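Side-chain contacts in putative uronate isomerase (Thermotoga maritima, PDB 4NAR), which may act as a lactate racemase, although it bears the name of a putative uronate isomerase: residues Ser119-Gly124 / Arg200-Arg205; Ile145-Gly150 / Met209-Ile214. All coordinates share one frame; numbering follows the deposited sequence.

Contact 1: residues Ser119-Gly124 / Arg200-Arg205; sequences SEMTEG and RKIINR
A helix-to-helix contact, made where helix 115-121 ends against the flank of helix 198-213, brings Met121, a selenomethionine, onto Ile202 and Lys201. It illustrates how one flexible side chain can touch a helix at two neighbouring positions. The first part of the Met121 chain meets Ile202: its CG lies 3.6 Å from Ile202 CG1, and its CB lies 3.8 Å from Ile202 CD1. These two side chains run past each other in opposite directions, so the contact is alongside rather than end on. Met121 then bends at chi2 (-59°), and the turn carries the selenium off the isoleucine to the methylene chain of Lys201. There SE sits 3.8 Å from Lys201 CD, with the two chains crossing at about a right angle. Lys201 divides its chain: CB and CD lie against the selenium end while NZ leads away to a salt bridge with Asp196. Ile202 also touches Phe117 of helix 115-121 and Thr178 and Ala182 of helix 173-186. Replacement of Ile202 by an alanine, which lacks CG1, CG2 and CD1, would probably open a gap beside CB and CG of Met121 and leave that chain freer to turn. Just beyond Met121 the helix ends: Thr122 departs from helical angles, Glu123 and Gly124 take positive phi, and Gly124 N bonds back to Ser119 O at 2.6 Å. The whole is typical of apolar packing between two helices, here 115-121 and 198-213, with helix 173-186 also touching Ile202.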
loop_
_atom_site.group_PDB
_atom_site.type_symbol
_atom_site.label_atom_id
_atom_site.label_comp_id
_atom_site.label_asym_id
_atom_site.label_seq_id
_atom_site.Cartn_x
_atom_site.Cartn_y
_atom_site.Cartn_z
ATOM N N SER A 119 2.449 -13.176 -19.139
ATOM C CA SER A 119 3.823 -13.443 -19.552
ATOM C C SER A 119 4.574 -12.143 -19.878
ATOM O O SER A 119 5.699 -11.950 -19.449
ATOM C CB SER A 119 3.824 -14.394 -20.754
ATOM O OG SER A 119 5.145 -14.650 -21.203
ATOM N N GLU A 120 3.936 -11.249 -20.618
ATOM C CA GLU A 120 4.564 -9.992 -21.021
ATOM C C GLU A 120 4.859 -9.043 -19.852
ATOM O O GLU A 120 5.852 -8.319 -19.876
ATOM C CB GLU A 120 3.694 -9.281 -22.060
ATOM C CG GLU A 120 4.484 -8.697 -23.217
ATOM C CD GLU A 120 4.330 -7.191 -23.322
ATOM O OE1 GLU A 120 3.258 -6.739 -23.791
ATOM O OE2 GLU A 120 5.279 -6.464 -22.932
HETATM N N MSE A 121 3.990 -9.029 -18.843
HETATM C CA MSE A 121 4.240 -8.231 -17.641
HETATM C C MSE A 121 5.339 -8.850 -16.761
HETATM O O MSE A 121 6.006 -8.146 -15.990
HETATM C CB MSE A 121 2.959 -8.099 -16.805
HETATM C CG MSE A 121 1.818 -7.354 -17.474
HETATM SE SE MSE A 121 2.299 -5.544 -17.972
HETATM C CE MSE A 121 2.349 -5.796 -19.928
ATOM N N THR A 122 5.508 -10.171 -16.856
ATOM C CA THR A 122 6.446 -10.865 -15.966
ATOM C C THR A 122 7.660 -11.483 -16.668
ATOM O O THR A 122 8.258 -12.435 -16.141
ATOM C CB THR A 122 5.752 -11.960 -15.101
ATOM O OG1 THR A 122 5.129 -12.939 -15.947
ATOM C CG2 THR A 122 4.710 -11.345 -14.178
ATOM N N GLU A 123 8.026 -10.942 -17.833
ATOM C CA GLU A 123 9.153 -11.474 -18.607
ATOM C C GLU A 123 9.025 -12.990 -18.847
ATOM O O GLU A 123 10.025 -13.716 -18.842
ATOM C CB GLU A 123 10.475 -11.181 -17.888
ATOM C CG GLU A 123 10.700 -9.710 -17.553
ATOM C CD GLU A 123 11.886 -9.476 -16.605
ATOM O OE1 GLU A 123 12.600 -10.453 -16.264
ATOM O OE2 GLU A 123 12.103 -8.308 -16.200
ATOM N N GLY A 124 7.794 -13.466 -19.023
ATOM C CA GLY A 124 7.542 -14.883 -19.213
ATOM C C GLY A 124 7.696 -15.735 -17.960
ATOM O O GLY A 124 7.552 -16.963 -18.029
ATOM N N ARG A 200 0.588 -1.450 -12.441
ATOM C CA ARG A 200 -0.505 -0.549 -12.749
ATOM C C ARG A 200 -1.263 -1.061 -14.022
ATOM O O ARG A 200 -2.502 -1.052 -14.076
ATOM C CB ARG A 200 0.084 0.861 -12.900
ATOM C CG ARG A 200 -0.705 2.009 -12.298
ATOM C CD ARG A 200 -0.761 2.029 -10.755
ATOM N NE ARG A 200 -2.153 2.231 -10.360
ATOM C CZ ARG A 200 -2.605 2.652 -9.179
ATOM N NH1 ARG A 200 -1.796 2.967 -8.171
ATOM N NH2 ARG A 200 -3.920 2.752 -9.020
ATOM N N LYS A 201 -0.533 -1.565 -15.018
ATOM C CA LYS A 201 -1.178 -2.206 -16.181
ATOM C C LYS A 201 -2.023 -3.429 -15.814
ATOM O O LYS A 201 -3.152 -3.582 -16.302
ATOM C CB LYS A 201 -0.144 -2.625 -17.226
ATOM C CG LYS A 201 0.419 -1.471 -18.051
ATOM C CD LYS A 201 1.560 -1.964 -18.955
ATOM C CE LYS A 201 1.960 -0.902 -19.972
ATOM N NZ LYS A 201 2.570 0.261 -19.277
ATOM N N ILE A 202 -1.461 -4.306 -14.979
ATOM C CA ILE A 202 -2.160 -5.503 -14.506
ATOM C C ILE A 202 -3.420 -5.125 -13.712
ATOM O O ILE A 202 -4.510 -5.685 -13.917
ATOM C CB ILE A 202 -1.242 -6.358 -13.597
ATOM C CG1 ILE A 202 -0.111 -6.984 -14.417
ATOM C CG2 ILE A 202 -2.032 -7.453 -12.897
ATOM C CD1 ILE A 202 0.931 -7.694 -13.562
ATOM N N ILE A 203 -3.252 -4.165 -12.809
ATOM C CA ILE A 203 -4.334 -3.703 -11.956
ATOM C C ILE A 203 -5.483 -3.139 -12.781
ATOM O O ILE A 203 -6.655 -3.452 -12.516
ATOM C CB ILE A 203 -3.824 -2.643 -10.935
ATOM C CG1 ILE A 203 -3.055 -3.336 -9.804
ATOM C CG2 ILE A 203 -4.982 -1.801 -10.372
ATOM C CD1 ILE A 203 -2.376 -2.364 -8.853
ATOM N N ASN A 204 -5.149 -2.306 -13.771
ATOM C CA ASN A 204 -6.166 -1.678 -14.611
ATOM C C ASN A 204 -6.880 -2.705 -15.481
ATOM O O ASN A 204 -8.104 -2.657 -15.646
ATOM C CB ASN A 204 -5.562 -0.593 -15.499
ATOM C CG ASN A 204 -5.081 0.629 -14.706
ATOM O OD1 ASN A 204 -5.319 0.750 -13.483
ATOM N ND2 ASN A 204 -4.411 1.554 -15.413
ATOM N N ARG A 205 -6.110 -3.642 -16.028
ATOM C CA ARG A 205 -6.675 -4.662 -16.912
ATOM C C ARG A 205 -7.676 -5.527 -16.160
ATOM O O ARG A 205 -8.789 -5.756 -16.633
ATOM C CB ARG A 205 -5.563 -5.510 -17.543
ATOM C CG ARG A 205 -6.046 -6.707 -18.366
ATOM C CD ARG A 205 -6.958 -6.303 -19.521
ATOM N NE ARG A 205 -7.367 -7.454 -20.338
ATOM C CZ ARG A 205 -8.621 -7.906 -20.424
ATOM N NH1 ARG A 205 -9.602 -7.296 -19.746
ATOM N NH2 ARG A 205 -8.900 -8.961 -21.191
#

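Contact 2: residues Ile145-Gly150 / Met209-Ile214; sequences IFFING and MIFEKI. With ACT (acetate ion), chain E.
Ile145 and Ile214 meet with matching first torsions: in each, CG1 is anti to the carbonyl carbon (chi1 -53° and -66°), which sets the CG2 methyl anti to the backbone N. The extended CG1 branch of Ile145 thus ends at CD1 4.1 Å from CG2 of Ile214, the tip of one residue against the short branch of the other, with the two chains set obliquely. Further along the strand, Phe147 points toward the helix and Phe211 comes to meet it, their nearest atoms being Phe147 CE2 and Phe211 CZ at 4.5 Å. This is a loose touch between two rings, and Phe245 joins both, lying edge-to-face with Phe147. Ile214 has a second task within its own segment, where its CD1 lies 4.1 Å above the plane of the Phe211 ring, over the centre. Strand 144-150 and strand 217-227 are parallel neighbours in a mixed sheet, and helix 198-213 belongs to the beta-alpha-beta crossover between them; the apolar contacts seat the end of that helix on the sheet. At the turn out of the helix, Ile210 O accepts from both Lys213 N and Ile214 N. The far end of the strand is polar. Asn149 ND2 makes a weak bond to Phe147 O and a hydrogen bond to Thr220 OG1, while OD1 accepts from Gly162 N, so the buried amide is held at both its ends. Beside it, Gly150 N gives a nearly straight bond (170°) to OXT of an acetate ion, at 3.2 Å. That acetate, probably from the crystallisation liquor, is also gripped by Arg41 NH2 and Gly161 N.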
loop_
_atom_site.group_PDB
_atom_site.type_symbol
_atom_site.label_atom_id
_atom_site.label_comp_id
_atom_site.label_asym_id
_atom_site.label_seq_id
_atom_site.Cartn_x
_atom_site.Cartn_y
_atom_site.Cartn_z
ATOM N N ILE A 145 -21.428 2.415 -4.419
ATOM C CA ILE A 145 -20.223 1.968 -3.751
ATOM C C ILE A 145 -19.211 3.101 -3.807
ATOM O O ILE A 145 -18.888 3.605 -4.889
ATOM C CB ILE A 145 -19.634 0.737 -4.421
ATOM C CG1 ILE A 145 -20.704 -0.349 -4.550
ATOM C CG2 ILE A 145 -18.451 0.226 -3.603
ATOM C CD1 ILE A 145 -20.172 -1.683 -5.064
ATOM N N PHE A 146 -18.717 3.496 -2.639
ATOM C CA PHE A 146 -17.804 4.619 -2.525
ATOM C C PHE A 146 -16.458 4.091 -2.109
ATOM O O PHE A 146 -16.327 3.458 -1.067
ATOM C CB PHE A 146 -18.320 5.583 -1.466
ATOM C CG PHE A 146 -19.732 6.034 -1.712
ATOM C CD1 PHE A 146 -20.790 5.413 -1.070
ATOM C CD2 PHE A 146 -20.000 7.074 -2.604
ATOM C CE1 PHE A 146 -22.103 5.827 -1.299
ATOM C CE2 PHE A 146 -21.302 7.488 -2.841
ATOM C CZ PHE A 146 -22.357 6.865 -2.183
ATOM N N PHE A 147 -15.454 4.327 -2.929
ATOM C CA PHE A 147 -14.118 3.885 -2.596
ATOM C C PHE A 147 -13.311 5.118 -2.161
ATOM O O PHE A 147 -12.961 5.962 -2.996
ATOM C CB PHE A 147 -13.444 3.252 -3.814
ATOM C CG PHE A 147 -14.149 2.032 -4.364
ATOM C CD1 PHE A 147 -13.680 0.748 -4.073
ATOM C CD2 PHE A 147 -15.259 2.164 -5.215
ATOM C CE1 PHE A 147 -14.316 -0.392 -4.607
ATOM C CE2 PHE A 147 -15.896 1.040 -5.748
ATOM C CZ PHE A 147 -15.421 -0.238 -5.451
ATOM N N ILE A 148 -13.025 5.231 -0.866
ATOM C CA ILE A 148 -12.195 6.325 -0.373
ATOM C C ILE A 148 -10.748 5.832 -0.373
ATOM O O ILE A 148 -10.326 5.047 0.493
ATOM C CB ILE A 148 -12.608 6.766 1.051
ATOM C CG1 ILE A 148 -14.121 7.015 1.111
ATOM C CG2 ILE A 148 -11.826 8.006 1.474
ATOM C CD1 ILE A 148 -14.654 7.280 2.516
ATOM N N ASN A 149 -9.981 6.269 -1.362
ATOM C CA ASN A 149 -8.606 5.796 -1.498
ATOM C C ASN A 149 -7.628 6.965 -1.337
ATOM O O ASN A 149 -8.045 8.120 -1.278
ATOM C CB ASN A 149 -8.441 5.101 -2.855
ATOM C CG ASN A 149 -8.929 5.971 -4.022
ATOM O OD1 ASN A 149 -8.122 6.616 -4.697
ATOM N ND2 ASN A 149 -10.254 5.980 -4.268
ATOM N N GLY A 150 -6.334 6.681 -1.269
ATOM C CA GLY A 150 -5.356 7.734 -1.070
ATOM C C GLY A 150 -4.106 7.522 -1.902
ATOM O O GLY A 150 -3.647 6.368 -2.084
HETATM N N MSE A 209 -12.682 -5.902 -15.836
HETATM C CA MSE A 209 -13.609 -7.026 -15.724
HETATM C C MSE A 209 -14.454 -6.931 -14.446
HETATM O O MSE A 209 -15.606 -7.382 -14.404
HETATM C CB MSE A 209 -12.839 -8.347 -15.759
HETATM C CG MSE A 209 -12.648 -8.929 -17.155
HETATM SE SE MSE A 209 -11.416 -10.444 -17.061
HETATM C CE MSE A 209 -9.778 -9.422 -16.786
ATOM N N ILE A 210 -13.864 -6.342 -13.410
ATOM C CA ILE A 210 -14.553 -6.142 -12.143
ATOM C C ILE A 210 -15.661 -5.105 -12.298
ATOM O O ILE A 210 -16.820 -5.381 -11.966
ATOM C CB ILE A 210 -13.554 -5.718 -11.027
ATOM C CG1 ILE A 210 -12.571 -6.860 -10.748
ATOM C CG2 ILE A 210 -14.282 -5.274 -9.747
ATOM C CD1 ILE A 210 -11.510 -6.528 -9.725
ATOM N N PHE A 211 -15.323 -3.918 -12.803
ATOM C CA PHE A 211 -16.318 -2.847 -12.889
ATOM C C PHE A 211 -17.462 -3.141 -13.847
ATOM O O PHE A 211 -18.572 -2.606 -13.703
ATOM C CB PHE A 211 -15.668 -1.508 -13.186
ATOM C CG PHE A 211 -15.065 -0.879 -11.976
ATOM C CD1 PHE A 211 -15.700 0.175 -11.340
ATOM C CD2 PHE A 211 -13.881 -1.384 -11.437
ATOM C CE1 PHE A 211 -15.141 0.745 -10.195
ATOM C CE2 PHE A 211 -13.330 -0.845 -10.308
ATOM C CZ PHE A 211 -13.951 0.225 -9.677
ATOM N N GLU A 212 -17.185 -4.009 -14.810
ATOM C CA GLU A 212 -18.212 -4.541 -15.688
ATOM C C GLU A 212 -19.311 -5.254 -14.891
ATOM O O GLU A 212 -20.498 -5.070 -15.160
ATOM C CB GLU A 212 -17.582 -5.523 -16.665
ATOM C CG GLU A 212 -17.785 -5.167 -18.129
ATOM C CD GLU A 212 -17.928 -6.407 -18.993
ATOM O OE1 GLU A 212 -17.201 -7.401 -18.740
ATOM O OE2 GLU A 212 -18.787 -6.400 -19.900
ATOM N N LYS A 213 -18.921 -6.072 -13.913
ATOM C CA LYS A 213 -19.901 -6.869 -13.175
ATOM C C LYS A 213 -20.591 -6.113 -12.019
ATOM O O LYS A 213 -21.649 -6.533 -11.541
ATOM C CB LYS A 213 -19.279 -8.180 -12.690
ATOM C CG LYS A 213 -18.949 -9.161 -13.823
ATOM C CD LYS A 213 -20.213 -9.561 -14.599
ATOM C CE LYS A 213 -20.040 -9.335 -16.113
ATOM N NZ LYS A 213 -21.330 -8.957 -16.782
ATOM N N ILE A 214 -20.005 -5.001 -11.578
ATOM C CA ILE A 214 -20.640 -4.159 -10.556
ATOM C C ILE A 214 -21.855 -3.440 -11.126
ATOM O O ILE A 214 -21.730 -2.703 -12.102
ATOM C CB ILE A 214 -19.677 -3.082 -10.020
ATOM C CG1 ILE A 214 -18.526 -3.736 -9.256
ATOM C CG2 ILE A 214 -20.433 -2.049 -9.155
ATOM C CD1 ILE A 214 -17.413 -2.769 -8.933
HETATM C C ACT E . -5.138 2.493 -1.538
HETATM O O ACT E . -4.125 2.449 -2.258
HETATM O OXT ACT E . -5.735 3.584 -1.558
HETATM C CH3 ACT E . -5.581 1.311 -0.717
#

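Overall arrangement
Following the chain from the N terminus, the first of the four segments is reached at the end of helix 115-121, which supplies residues 119-124; strand 144-150 then supplies residues 145-150. Both wait for helix 198-213. Its earlier part returns to 119-124 in contact 1, closing a loop of 75 intervening residues, and its last turn with Ile214 comes back to 145-150 in contact 2, closing one of 58. Since the segments alternate along the chain, the two loops cross rather than nest. The centres of contacts 1 and 2 lie about 20 Å apart, and helix 198-213 serves both, tied near its start to another helix and at its end to the mixed sheet.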